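Local coordinates for phytoene synthase (Enterococcus hirae, PDB 5IYS), which probably joins two farnesyl diphosphate molecules head to head into a C30 isoprenoid such as dehydrosqualene, working with magnesium in an all-helical synthase fold, at residues Ala50-Ala55 against Gly137-Met142; Met165-Ile170 against Ala217-Asn222. All blocks are in the same frame, centred on the assembly; numbering follows the deposited sequence.

Interaction 1. Residues Ala50-Ala55 against Gly137-Met142. With FPS (S-[(2E,6E)-3,7,11-trimethyldodeca-2,6,10-trienyl] trihydrogen thiodiphosphate), chain H; FPS (S-[(2E,6E)-3,7,11-trimethyldodeca-2,6,10-trienyl] trihydrogen thiodiphosphate), chain G.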
ATOM      1  N   ALA A  50      -0.585 -10.288   4.498  1.00 15.15           N
ATOM      2  CA  ALA A  50      -0.351 -11.599   3.880  1.00 17.37           C
ATOM      3  C   ALA A  50      -1.246 -11.853   2.662  1.00 17.00           C
ATOM      4  O   ALA A  50      -0.814 -12.459   1.683  1.00 19.61           O
ATOM      5  CB  ALA A  50      -0.541 -12.715   4.922  1.00 16.10           C
ATOM      6  N   PHE A  51      -2.535 -11.590   2.798  1.00 17.15           N
ATOM      7  CA  PHE A  51      -3.450 -11.751   1.674  1.00 17.23           C
ATOM      8  C   PHE A  51      -3.002 -10.864   0.513  1.00 18.96           C
ATOM      9  O   PHE A  51      -2.844 -11.353  -0.617  1.00 17.47           O
ATOM     10  CB  PHE A  51      -4.883 -11.425   2.081  1.00 18.91           C
ATOM     11  CG  PHE A  51      -5.813 -11.250   0.905  1.00 19.41           C
ATOM     12  CD1 PHE A  51      -5.886 -10.024   0.253  1.00 24.28           C
ATOM     13  CD2 PHE A  51      -6.557 -12.325   0.421  1.00 26.68           C
ATOM     14  CE1 PHE A  51      -6.748  -9.839  -0.844  1.00 21.09           C
ATOM     15  CE2 PHE A  51      -7.434 -12.159  -0.674  1.00 21.18           C
ATOM     16  CZ  PHE A  51      -7.484 -10.922  -1.326  1.00 25.07           C
ATOM     17  N   CYS A  52      -2.704  -9.597   0.801  1.00 18.80           N
ATOM     18  CA  CYS A  52      -2.273  -8.677  -0.269  1.00 19.04           C
ATOM     19  C   CYS A  52      -0.969  -9.127  -0.946  1.00 19.53           C
ATOM     20  O   CYS A  52      -0.794  -9.036  -2.175  1.00 18.20           O
ATOM     21  CB  CYS A  52      -2.097  -7.270   0.294  1.00 18.32           C
ATOM     22  SG  CYS A  52      -3.659  -6.506   0.819  1.00 18.74           S
ATOM     23  N   ARG A  53       0.025  -9.406  -0.114  1.00 19.59           N
ATOM     24  CA  ARG A  53       1.351  -9.822  -0.608  1.00 21.62           C
ATOM     25  C   ARG A  53       1.234 -11.058  -1.492  1.00 21.55           C
ATOM     26  O   ARG A  53       1.873 -11.133  -2.550  1.00 22.69           O
ATOM     27  CB  ARG A  53       2.286 -10.087   0.585  1.00 20.70           C
ATOM     28  CG  ARG A  53       3.773 -10.356   0.296  1.00 25.77           C
ATOM     29  CD  ARG A  53       4.377  -9.645  -0.921  1.00 22.37           C
ATOM     30  NE  ARG A  53       4.660  -8.227  -0.705  1.00 29.34           N
ATOM     31  CZ  ARG A  53       4.967  -7.361  -1.666  1.00 32.36           C
ATOM     32  NH1 ARG A  53       5.009  -7.740  -2.944  1.00 31.50           N
ATOM     33  NH2 ARG A  53       5.239  -6.106  -1.345  1.00 34.17           N
ATOM     34  N   ARG A  54       0.358 -11.987  -1.118  1.00 22.42           N
ATOM     35  CA  ARG A  54       0.187 -13.212  -1.916  1.00 23.49           C
ATOM     36  C   ARG A  54      -0.424 -12.916  -3.279  1.00 26.12           C
ATOM     37  O   ARG A  54       0.114 -13.337  -4.316  1.00 26.26           O
ATOM     38  CB  ARG A  54      -0.636 -14.278  -1.172  1.00 22.75           C
ATOM     39  CG  ARG A  54      -1.022 -15.444  -2.079  1.00 28.02           C
ATOM     40  CD  ARG A  54      -1.921 -16.482  -1.389  1.00 33.55           C
ATOM     41  NE  ARG A  54      -1.270 -17.082  -0.231  1.00 29.28           N
ATOM     42  CZ  ARG A  54      -1.880 -17.893   0.628  1.00 37.93           C
ATOM     43  NH1 ARG A  54      -3.135 -18.292   0.420  1.00 32.01           N
ATOM     44  NH2 ARG A  54      -1.197 -18.354   1.664  1.00 33.22           N
ATOM     45  N   ALA A  55      -1.451 -12.060  -3.304  1.00 22.83           N
ATOM     46  CA  ALA A  55      -2.112 -11.709  -4.560  1.00 21.65           C
ATOM     47  C   ALA A  55      -1.133 -11.001  -5.485  1.00 23.63           C
ATOM     48  O   ALA A  55      -1.149 -11.190  -6.706  1.00 28.87           O
ATOM     49  CB  ALA A  55      -3.326 -10.821  -4.310  1.00 19.80           C
ATOM     50  N   GLY A 137      -5.771   1.924  -2.604  1.00 17.23           N
ATOM     51  CA  GLY A 137      -6.892   2.469  -1.829  1.00 16.37           C
ATOM     52  C   GLY A 137      -7.760   1.370  -1.227  1.00 17.32           C
ATOM     53  O   GLY A 137      -8.246   1.491  -0.090  1.00 14.41           O
ATOM     54  N   SER A 138      -7.841   0.232  -1.917  1.00 16.25           N
ATOM     55  CA  SER A 138      -8.588  -0.900  -1.381  1.00 17.15           C
ATOM     56  C   SER A 138      -8.000  -1.408  -0.067  1.00 17.32           C
ATOM     57  O   SER A 138      -8.737  -1.879   0.822  1.00 16.50           O
ATOM     58  CB  SER A 138      -8.672  -2.044  -2.407  1.00 16.14           C
ATOM     59  OG  SER A 138      -7.352  -2.436  -2.795  1.00 19.83           O
ATOM     60  N   VAL A 139      -6.676  -1.419   0.004  1.00 14.70           N
ATOM     61  CA  VAL A 139      -5.981  -1.832   1.232  1.00 16.61           C
ATOM     62  C   VAL A 139      -6.392  -0.960   2.421  1.00 15.27           C
ATOM     63  O   VAL A 139      -6.659  -1.435   3.520  1.00 14.20           O
ATOM     64  CB  VAL A 139      -4.442  -1.761   1.088  1.00 14.76           C
ATOM     65  CG1 VAL A 139      -3.776  -2.219   2.403  1.00 16.83           C
ATOM     66  CG2 VAL A 139      -3.973  -2.730  -0.018  1.00 14.40           C
ATOM     67  N   GLY A 140      -6.484   0.334   2.202  1.00 16.82           N
ATOM     68  CA  GLY A 140      -7.021   1.216   3.247  1.00 16.25           C
ATOM     69  C   GLY A 140      -8.393   0.765   3.712  1.00 16.67           C
ATOM     70  O   GLY A 140      -8.683   0.713   4.916  1.00 14.73           O
ATOM     71  N   LEU A 141      -9.244   0.403   2.753  1.00 15.96           N
ATOM     72  CA  LEU A 141     -10.567  -0.063   3.118  1.00 16.45           C
ATOM     73  C   LEU A 141     -10.576  -1.396   3.839  1.00 16.77           C
ATOM     74  O   LEU A 141     -11.448  -1.638   4.677  1.00 17.15           O
ATOM     75  CB  LEU A 141     -11.458  -0.110   1.875  1.00 19.40           C
ATOM     76  CG  LEU A 141     -11.645   1.260   1.216  1.00 22.65           C
ATOM     77  CD1 LEU A 141     -12.818   1.177   0.236  1.00 27.26           C
ATOM     78  CD2 LEU A 141     -11.902   2.308   2.284  1.00 21.75           C
ATOM     79  N   MET A 142      -9.696  -2.319   3.440  1.00 16.75           N
ATOM     80  CA  MET A 142      -9.555  -3.555   4.198  1.00 16.59           C
ATOM     81  C   MET A 142      -9.250  -3.296   5.662  1.00 17.35           C
ATOM     82  O   MET A 142      -9.772  -4.000   6.540  1.00 18.77           O
ATOM     83  CB  MET A 142      -8.423  -4.426   3.638  1.00 15.62           C
ATOM     84  CG  MET A 142      -8.604  -4.827   2.205  1.00 18.19           C
ATOM     85  SD  MET A 142      -7.076  -5.666   1.649  1.00 21.33           S
ATOM     86  CE  MET A 142      -7.355  -5.506  -0.112  1.00 22.00           C
TER
HETATM   87  C1  FPS H 507       3.089  -2.920  -3.654  1.00 43.94           C
HETATM   88  S1  FPS H 507       3.099  -1.827  -5.041  1.00 52.16           S
HETATM   89  C2  FPS H 507       1.918  -3.864  -3.770  1.00 39.65           C
HETATM   90  C3  FPS H 507       0.628  -3.511  -3.621  1.00 38.60           C
HETATM   91  C4  FPS H 507       0.172  -2.091  -3.416  1.00 33.82           C
HETATM   92  C5  FPS H 507      -0.412  -4.605  -3.718  1.00 33.54           C
HETATM   93  C6  FPS H 507      -0.430  -5.479  -2.465  1.00 22.93           C
HETATM   94  C7  FPS H 507      -0.435  -4.627  -1.208  1.00 22.36           C
HETATM   95  C8  FPS H 507       0.391  -4.888  -0.185  1.00 26.60           C
HETATM   96  C10 FPS H 507       0.347  -3.942   0.992  1.00 23.92           C
HETATM   97  C9  FPS H 507       1.386  -6.016  -0.250  1.00 25.91           C
HETATM   98  C11 FPS H 507      -0.614  -4.381   2.074  1.00 23.61           C
HETATM   99  C12 FPS H 507      -0.174  -3.555   3.276  1.00 17.85           C
HETATM  100  C13 FPS H 507      -0.784  -3.580   4.475  1.00 19.83           C
HETATM  101  C14 FPS H 507      -1.974  -4.439   4.777  1.00 19.47           C
HETATM  102  C15 FPS H 507      -0.251  -2.694   5.556  1.00 17.53           C
HETATM  103  PA  FPS H 507       4.343  -2.874  -6.275  1.00 46.32           P
HETATM  104  O1A FPS H 507       3.741  -4.197  -6.572  1.00 45.10           O
HETATM  105  O2A FPS H 507       4.511  -2.050  -7.648  1.00 40.73           O
HETATM  106  O3A FPS H 507       5.823  -2.826  -5.618  1.00 47.53           O
HETATM  107  PB  FPS H 507       6.652  -4.017  -4.958  1.00 53.74           P
HETATM  108  O1B FPS H 507       7.862  -4.180  -5.839  1.00 55.27           O
HETATM  109  O2B FPS H 507       5.899  -5.328  -4.897  1.00 53.73           O
HETATM  110  O3B FPS H 507       7.002  -3.569  -3.555  1.00 49.12           O
HETATM  111  C1  FPS G 506       3.626  -1.003  -0.471  1.00 41.38           C
HETATM  112  S1  FPS G 506       3.592  -2.687   0.013  1.00 41.48           S
HETATM  113  C2  FPS G 506       2.209  -0.548  -0.175  1.00 37.31           C
HETATM  114  C3  FPS G 506       1.526   0.346  -0.912  1.00 38.26           C
HETATM  115  C4  FPS G 506       2.158   1.001  -2.104  1.00 34.47           C
HETATM  116  C5  FPS G 506       0.110   0.746  -0.545  1.00 33.77           C
HETATM  117  C6  FPS G 506      -0.463   0.047   0.687  1.00 33.25           C
HETATM  118  C7  FPS G 506      -1.687   0.813   1.148  1.00 23.11           C
HETATM  119  C8  FPS G 506      -1.993   0.960   2.450  1.00 23.82           C
HETATM  120  C10 FPS G 506      -3.305   1.637   2.781  1.00 18.71           C
HETATM  121  C9  FPS G 506      -1.131   0.423   3.567  1.00 24.60           C
HETATM  122  C11 FPS G 506      -3.037   2.826   3.707  1.00 20.62           C
HETATM  123  C12 FPS G 506      -4.340   3.425   4.210  1.00 17.93           C
HETATM  124  C13 FPS G 506      -4.937   3.096   5.379  1.00 20.11           C
HETATM  125  C14 FPS G 506      -6.214   3.785   5.787  1.00 20.31           C
HETATM  126  C15 FPS G 506      -4.348   2.077   6.319  1.00 23.53           C
HETATM  127  PA  FPS G 506       5.492  -3.419   0.355  1.00 39.78           P
HETATM  128  O1A FPS G 506       5.473  -4.527   1.313  1.00 38.97           O
HETATM  129  O2A FPS G 506       5.832  -4.070  -1.087  1.00 46.92           O
HETATM  130  O3A FPS G 506       6.621  -2.323   0.618  1.00 46.79           O
HETATM  131  PB  FPS G 506       7.337  -1.712  -0.707  1.00 43.56           P
HETATM  132  O1B FPS G 506       8.609  -2.454  -1.012  1.00 45.94           O
HETATM  133  O2B FPS G 506       7.494  -0.249  -0.366  1.00 39.85           O
HETATM  134  O3B FPS G 506       6.491  -1.812  -1.958  1.00 50.92           O
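Val139 is the first residue of 137-142 to meet 50-55, its CG2 lying 3.9 Å from Cys52 SG. With chi1 at -179°, CG1 stands anti to the backbone N and CG2 beside it, and the two methyls part company: CG2 goes to the thiol, whereas CG1 touches both farnesyl chains, 3.6 Å from C8 of the chain G ligand and 3.7 Å from C14 of the chain H ligand. Gly140 brings bare backbone to the same pocket, its N 3.5 Å from C10 of the chain G ligand. Met142, extended beyond CG, reaches toward 50-55: its SD meets Cys52 SG at 3.6 Å, and its CE comes obliquely to the Phe51 ring, 4.4 Å from CE1. Phe51 also packs edge-to-face on Phe106, while Met109 of helix 104-116 touches both Val139 and Met142. The segment axes are 11.9 Å apart and nearly antiparallel. On the ligand side, Cys52 CB lies 3.5 Å from C7 of the chain H ligand, and Arg53 NH1 donates an in-plane, nearly straight hydrogen bond to that ligand's O2B, besides a salt bridge to Asp57. The sulfurs meet each other behind the pocket, while Cys52 CB, the Val139 methyls and the Gly140 backbone give the farnesyl tails an apolar wall, with the guanidinium marking where the pocket turns polar toward the diphosphates.

Interaction 2. Residues Met165-Ile170 against Ala217-Asn222. With MG (magnesium ion), chain D; FPS (S-[(2E,6E)-3,7,11-trimethyldodeca-2,6,10-trienyl] trihydrogen thiodiphosphate), chain H; FPS (S-[(2E,6E)-3,7,11-trimethyldodeca-2,6,10-trienyl] trihydrogen thiodiphosphate), chain G.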
ATOM      1  N   MET A 165       0.288   6.626  -1.201  1.00 15.39           N
ATOM      2  CA  MET A 165       1.338   5.612  -1.105  1.00 15.86           C
ATOM      3  C   MET A 165       1.650   4.935  -2.442  1.00 16.47           C
ATOM      4  O   MET A 165       2.819   4.644  -2.757  1.00 16.60           O
ATOM      5  CB  MET A 165       0.940   4.581  -0.043  1.00 14.81           C
ATOM      6  CG  MET A 165       1.179   5.077   1.385  1.00 15.20           C
ATOM      7  SD  MET A 165       0.564   3.832   2.583  1.00 24.03           S
ATOM      8  CE  MET A 165       1.036   4.667   4.091  1.00 23.50           C
ATOM      9  N   GLN A 166       0.612   4.628  -3.207  1.00 15.83           N
ATOM     10  CA  GLN A 166       0.814   3.949  -4.488  1.00 18.60           C
ATOM     11  C   GLN A 166       1.560   4.912  -5.431  1.00 19.30           C
ATOM     12  O   GLN A 166       2.434   4.467  -6.161  1.00 15.72           O
ATOM     13  CB  GLN A 166      -0.529   3.533  -5.102  1.00 19.36           C
ATOM     14  CG  GLN A 166      -0.435   2.848  -6.451  1.00 23.27           C
ATOM     15  CD  GLN A 166       0.489   1.646  -6.420  1.00 33.59           C
ATOM     16  OE1 GLN A 166       1.458   1.583  -7.175  1.00 40.42           O
ATOM     17  NE2 GLN A 166       0.287   0.771  -5.447  1.00 31.45           N
ATOM     18  N   LEU A 167       1.180   6.189  -5.454  1.00 15.19           N
ATOM     19  CA  LEU A 167       1.913   7.195  -6.254  1.00 15.86           C
ATOM     20  C   LEU A 167       3.380   7.279  -5.842  1.00 17.47           C
ATOM     21  O   LEU A 167       4.268   7.454  -6.674  1.00 17.45           O
ATOM     22  CB  LEU A 167       1.290   8.585  -6.066  1.00 16.90           C
ATOM     23  CG  LEU A 167      -0.036   8.839  -6.783  1.00 19.64           C
ATOM     24  CD1 LEU A 167      -0.475  10.280  -6.608  1.00 21.16           C
ATOM     25  CD2 LEU A 167       0.089   8.474  -8.263  1.00 21.86           C
ATOM     26  N   THR A 168       3.624   7.253  -4.535  1.00 14.30           N
ATOM     27  CA  THR A 168       4.998   7.232  -4.020  1.00 16.78           C
ATOM     28  C   THR A 168       5.753   5.999  -4.528  1.00 17.68           C
ATOM     29  O   THR A 168       6.903   6.087  -4.978  1.00 20.54           O
ATOM     30  CB  THR A 168       4.971   7.211  -2.474  1.00 15.92           C
ATOM     31  OG1 THR A 168       4.239   8.357  -1.988  1.00 16.63           O
ATOM     32  CG2 THR A 168       6.386   7.210  -1.897  1.00 17.64           C
ATOM     33  N   ASN A 169       5.103   4.842  -4.478  1.00 18.01           N
ATOM     34  CA  ASN A 169       5.715   3.610  -4.998  1.00 18.71           C
ATOM     35  C   ASN A 169       6.082   3.709  -6.485  1.00 21.38           C
ATOM     36  O   ASN A 169       7.186   3.307  -6.918  1.00 16.51           O
ATOM     37  CB  ASN A 169       4.788   2.423  -4.708  1.00 18.69           C
ATOM     38  CG  ASN A 169       5.400   1.088  -5.113  1.00 23.72           C
ATOM     39  OD1 ASN A 169       5.451   0.780  -6.292  1.00 22.82           O
ATOM     40  ND2 ASN A 169       5.843   0.290  -4.137  1.00 27.99           N
ATOM     41  N   ILE A 170       5.182   4.332  -7.239  1.00 17.17           N
ATOM     42  CA  ILE A 170       5.371   4.565  -8.667  1.00 19.16           C
ATOM     43  C   ILE A 170       6.600   5.460  -8.924  1.00 19.27           C
ATOM     44  O   ILE A 170       7.482   5.153  -9.754  1.00 21.05           O
ATOM     45  CB  ILE A 170       4.090   5.205  -9.264  1.00 17.95           C
ATOM     46  CG1 ILE A 170       2.988   4.149  -9.459  1.00 13.06           C
ATOM     47  CG2 ILE A 170       4.378   5.837 -10.600  1.00 19.65           C
ATOM     48  CD1 ILE A 170       1.576   4.725  -9.741  1.00 16.32           C
ATOM     49  N   ALA A 217       4.606  14.139  -7.535  1.00 21.86           N
ATOM     50  CA  ALA A 217       4.976  14.121  -6.123  1.00 23.70           C
ATOM     51  C   ALA A 217       4.157  15.120  -5.313  1.00 24.46           C
ATOM     52  O   ALA A 217       3.651  14.816  -4.225  1.00 22.37           O
ATOM     53  CB  ALA A 217       6.476  14.350  -5.943  1.00 23.31           C
ATOM     54  N   LYS A 218       3.939  16.283  -5.910  1.00 22.92           N
ATOM     55  CA  LYS A 218       3.082  17.288  -5.296  1.00 24.52           C
ATOM     56  C   LYS A 218       1.673  16.731  -5.104  1.00 23.93           C
ATOM     57  O   LYS A 218       1.124  16.869  -4.028  1.00 22.83           O
ATOM     58  CB  LYS A 218       3.047  18.557  -6.149  1.00 27.91           C
ATOM     59  CG  LYS A 218       2.010  19.583  -5.692  1.00 33.43           C
ATOM     60  CD  LYS A 218       1.225  20.082  -6.909  1.00 51.48           C
ATOM     61  CE  LYS A 218       0.619  21.466  -6.695  1.00 55.63           C
ATOM     62  NZ  LYS A 218      -0.864  21.406  -6.536  1.00 60.91           N
ATOM     63  N   GLN A 219       1.130  16.044  -6.106  1.00 23.10           N
ATOM     64  CA  GLN A 219      -0.179  15.421  -5.965  1.00 22.87           C
ATOM     65  C   GLN A 219      -0.184  14.395  -4.834  1.00 22.73           C
ATOM     66  O   GLN A 219      -1.125  14.372  -4.047  1.00 22.80           O
ATOM     67  CB  GLN A 219      -0.600  14.701  -7.247  1.00 22.79           C
ATOM     68  CG  GLN A 219      -2.023  14.167  -7.206  1.00 31.88           C
ATOM     69  CD  GLN A 219      -3.044  15.225  -6.775  1.00 42.75           C
ATOM     70  OE1 GLN A 219      -4.168  14.905  -6.382  1.00 51.49           O
ATOM     71  NE2 GLN A 219      -2.630  16.485  -6.783  1.00 39.62           N
ATOM     72  N   ALA A 220       0.768  13.456  -4.845  1.00 21.52           N
ATOM     73  CA  ALA A 220       0.923  12.540  -3.698  1.00 21.05           C
ATOM     74  C   ALA A 220       1.002  13.245  -2.343  1.00 21.44           C
ATOM     75  O   ALA A 220       0.365  12.827  -1.357  1.00 16.74           O
ATOM     76  CB  ALA A 220       2.145  11.638  -3.905  1.00 18.59           C
ATOM     77  N   GLU A 221       1.839  14.273  -2.260  1.00 18.70           N
ATOM     78  CA  GLU A 221       2.010  15.012  -1.005  1.00 21.50           C
ATOM     79  C   GLU A 221       0.723  15.679  -0.533  1.00 20.63           C
ATOM     80  O   GLU A 221       0.365  15.634   0.650  1.00 20.26           O
ATOM     81  CB  GLU A 221       3.123  16.067  -1.158  1.00 20.04           C
ATOM     82  CG  GLU A 221       4.502  15.483  -0.979  1.00 25.08           C
ATOM     83  CD  GLU A 221       5.618  16.416  -1.422  1.00 34.96           C
ATOM     84  OE1 GLU A 221       5.328  17.419  -2.098  1.00 39.77           O
ATOM     85  OE2 GLU A 221       6.787  16.141  -1.080  1.00 40.15           O
ATOM     86  N   ASN A 222      -0.025  16.221  -1.483  1.00 20.80           N
ATOM     87  CA  ASN A 222      -1.369  16.725  -1.209  1.00 22.61           C
ATOM     88  C   ASN A 222      -2.311  15.651  -0.707  1.00 21.82           C
ATOM     89  O   ASN A 222      -3.083  15.875   0.231  1.00 21.95           O
ATOM     90  CB  ASN A 222      -1.977  17.330  -2.485  1.00 25.47           C
ATOM     91  CG  ASN A 222      -1.341  18.661  -2.864  1.00 31.58           C
ATOM     92  OD1 ASN A 222      -1.583  19.182  -3.955  1.00 41.93           O
ATOM     93  ND2 ASN A 222      -0.553  19.229  -1.960  1.00 31.70           N
TER
HETATM   94 MG    MG D 503       5.497  -0.496  -8.009  1.00 46.23          MG
HETATM   95  C1  FPS H 507       3.089  -2.920  -3.654  1.00 43.94           C
HETATM   96  S1  FPS H 507       3.099  -1.827  -5.041  1.00 52.16           S
HETATM   97  C2  FPS H 507       1.918  -3.864  -3.770  1.00 39.65           C
HETATM   98  C3  FPS H 507       0.628  -3.511  -3.621  1.00 38.60           C
HETATM   99  C4  FPS H 507       0.172  -2.091  -3.416  1.00 33.82           C
HETATM  100  C5  FPS H 507      -0.412  -4.605  -3.718  1.00 33.54           C
HETATM  101  C6  FPS H 507      -0.430  -5.479  -2.465  1.00 22.93           C
HETATM  102  C7  FPS H 507      -0.435  -4.627  -1.208  1.00 22.36           C
HETATM  103  C8  FPS H 507       0.391  -4.888  -0.185  1.00 26.60           C
HETATM  104  C10 FPS H 507       0.347  -3.942   0.992  1.00 23.92           C
HETATM  105  C9  FPS H 507       1.386  -6.016  -0.250  1.00 25.91           C
HETATM  106  C11 FPS H 507      -0.614  -4.381   2.074  1.00 23.61           C
HETATM  107  C12 FPS H 507      -0.174  -3.555   3.276  1.00 17.85           C
HETATM  108  C13 FPS H 507      -0.784  -3.580   4.475  1.00 19.83           C
HETATM  109  C14 FPS H 507      -1.974  -4.439   4.777  1.00 19.47           C
HETATM  110  C15 FPS H 507      -0.251  -2.694   5.556  1.00 17.53           C
HETATM  111  PA  FPS H 507       4.343  -2.874  -6.275  1.00 46.32           P
HETATM  112  O1A FPS H 507       3.741  -4.197  -6.572  1.00 45.10           O
HETATM  113  O2A FPS H 507       4.511  -2.050  -7.648  1.00 40.73           O
HETATM  114  O3A FPS H 507       5.823  -2.826  -5.618  1.00 47.53           O
HETATM  115  PB  FPS H 507       6.652  -4.017  -4.958  1.00 53.74           P
HETATM  116  O1B FPS H 507       7.862  -4.180  -5.839  1.00 55.27           O
HETATM  117  O2B FPS H 507       5.899  -5.328  -4.897  1.00 53.73           O
HETATM  118  O3B FPS H 507       7.002  -3.569  -3.555  1.00 49.12           O
HETATM  119  C1  FPS G 506       3.626  -1.003  -0.471  1.00 41.38           C
HETATM  120  S1  FPS G 506       3.592  -2.687   0.013  1.00 41.48           S
HETATM  121  C2  FPS G 506       2.209  -0.548  -0.175  1.00 37.31           C
HETATM  122  C3  FPS G 506       1.526   0.346  -0.912  1.00 38.26           C
HETATM  123  C4  FPS G 506       2.158   1.001  -2.104  1.00 34.47           C
HETATM  124  C5  FPS G 506       0.110   0.746  -0.545  1.00 33.77           C
HETATM  125  C6  FPS G 506      -0.463   0.047   0.687  1.00 33.25           C
HETATM  126  C7  FPS G 506      -1.687   0.813   1.148  1.00 23.11           C
HETATM  127  C8  FPS G 506      -1.993   0.960   2.450  1.00 23.82           C
HETATM  128  C10 FPS G 506      -3.305   1.637   2.781  1.00 18.71           C
HETATM  129  C9  FPS G 506      -1.131   0.423   3.567  1.00 24.60           C
HETATM  130  C11 FPS G 506      -3.037   2.826   3.707  1.00 20.62           C
HETATM  131  C12 FPS G 506      -4.340   3.425   4.210  1.00 17.93           C
HETATM  132  C13 FPS G 506      -4.937   3.096   5.379  1.00 20.11           C
HETATM  133  C14 FPS G 506      -6.214   3.785   5.787  1.00 20.31           C
HETATM  134  C15 FPS G 506      -4.348   2.077   6.319  1.00 23.53           C
HETATM  135  PA  FPS G 506       5.492  -3.419   0.355  1.00 39.78           P
HETATM  136  O1A FPS G 506       5.473  -4.527   1.313  1.00 38.97           O
HETATM  137  O2A FPS G 506       5.832  -4.070  -1.087  1.00 46.92           O
HETATM  138  O3A FPS G 506       6.621  -2.323   0.618  1.00 46.79           O
HETATM  139  PB  FPS G 506       7.337  -1.712  -0.707  1.00 43.56           P
HETATM  140  O1B FPS G 506       8.609  -2.454  -1.012  1.00 45.94           O
HETATM  141  O2B FPS G 506       7.494  -0.249  -0.366  1.00 39.85           O
HETATM  142  O3B FPS G 506       6.491  -1.812  -1.958  1.00 50.92           O
HETATM  143  O   HOH W   1       3.858  -0.070  -9.024  1.00 33.82           O
HETATM  144  O   HOH W   2       6.105   0.961  -8.892  1.00 31.81           O
HETATM  145  O   HOH W   3       6.906  -0.820  -7.173  1.00 31.32           O
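Apolar contact between the helices centres on Leu167 and Ala220, whose CB atoms meet at 3.8 Å. The small alanine lets the segments approach to 9.0 Å between axes, running nearly antiparallel at 152°. Leu167 CD1 passes alongside the Ala220 backbone and reaches Gln219 CG at 4.2 Å; Gln219 offers only this aliphatic part, as its amide leads away. Leu216 and Leu223 of helix 207-227 also touch Leu167. Thr168 OG1 stands 4.3 Å from the Ala220 methyl, and its polar needs are met by Ala164 O and by the Tyr224 hydroxyl, so a buried hydroxyl is satisfied beside the apolar contact.

Metal and ligand bonds occupy another side of 165-170. Asn169, its CG anti to the backbone N (chi1 -175°), projects its amide into the diphosphate site, where OD1 binds magnesium at 2.1 Å. The ion is also held by O2A of the chain H ligand and by three waters, two of which make weak hydrogen bonds to Gln166 OE1 and Asn169 O. Asn169 ND2 makes a weak hydrogen bond to O3A of that ligand at 3.5 Å and a second hydrogen bond to the Tyr249 hydroxyl, which helps fix the amide's orientation. Among the apolar ligand contacts, Met165 SD rests 3.8 Å from C8 of the chain G ligand.

Asp173 is also a ligand of this second magnesium site in the protein, although it does not bind the ion here. One helix thus turns a leucine to helix 207-227 and an asparagine to the metal, as in the second metal-binding helix of the trans-isoprenyl diphosphate synthase fold.

In the fold
From the N terminus, three shorter helices lead to helix 39-60, which carries 50-55 and, further along, the magnesium ligands Asp56 and Asp60. The chain then runs through largely helical sequence to helix 125-143, where interaction 1 closes a loop of 81 intervening residues. Helix 155-172 follows directly, and interaction 2 opens there and closes on helix 207-227 after 46 more. The loops are in series, neither nested nor crossed. Their centres lie 18 Å apart and the contacts do not touch, yet both reach the two farnesyl thiodiphosphates. Gln166 packs on helix 125-143, joining the two helix pairs within one helical bundle around the ligand pocket.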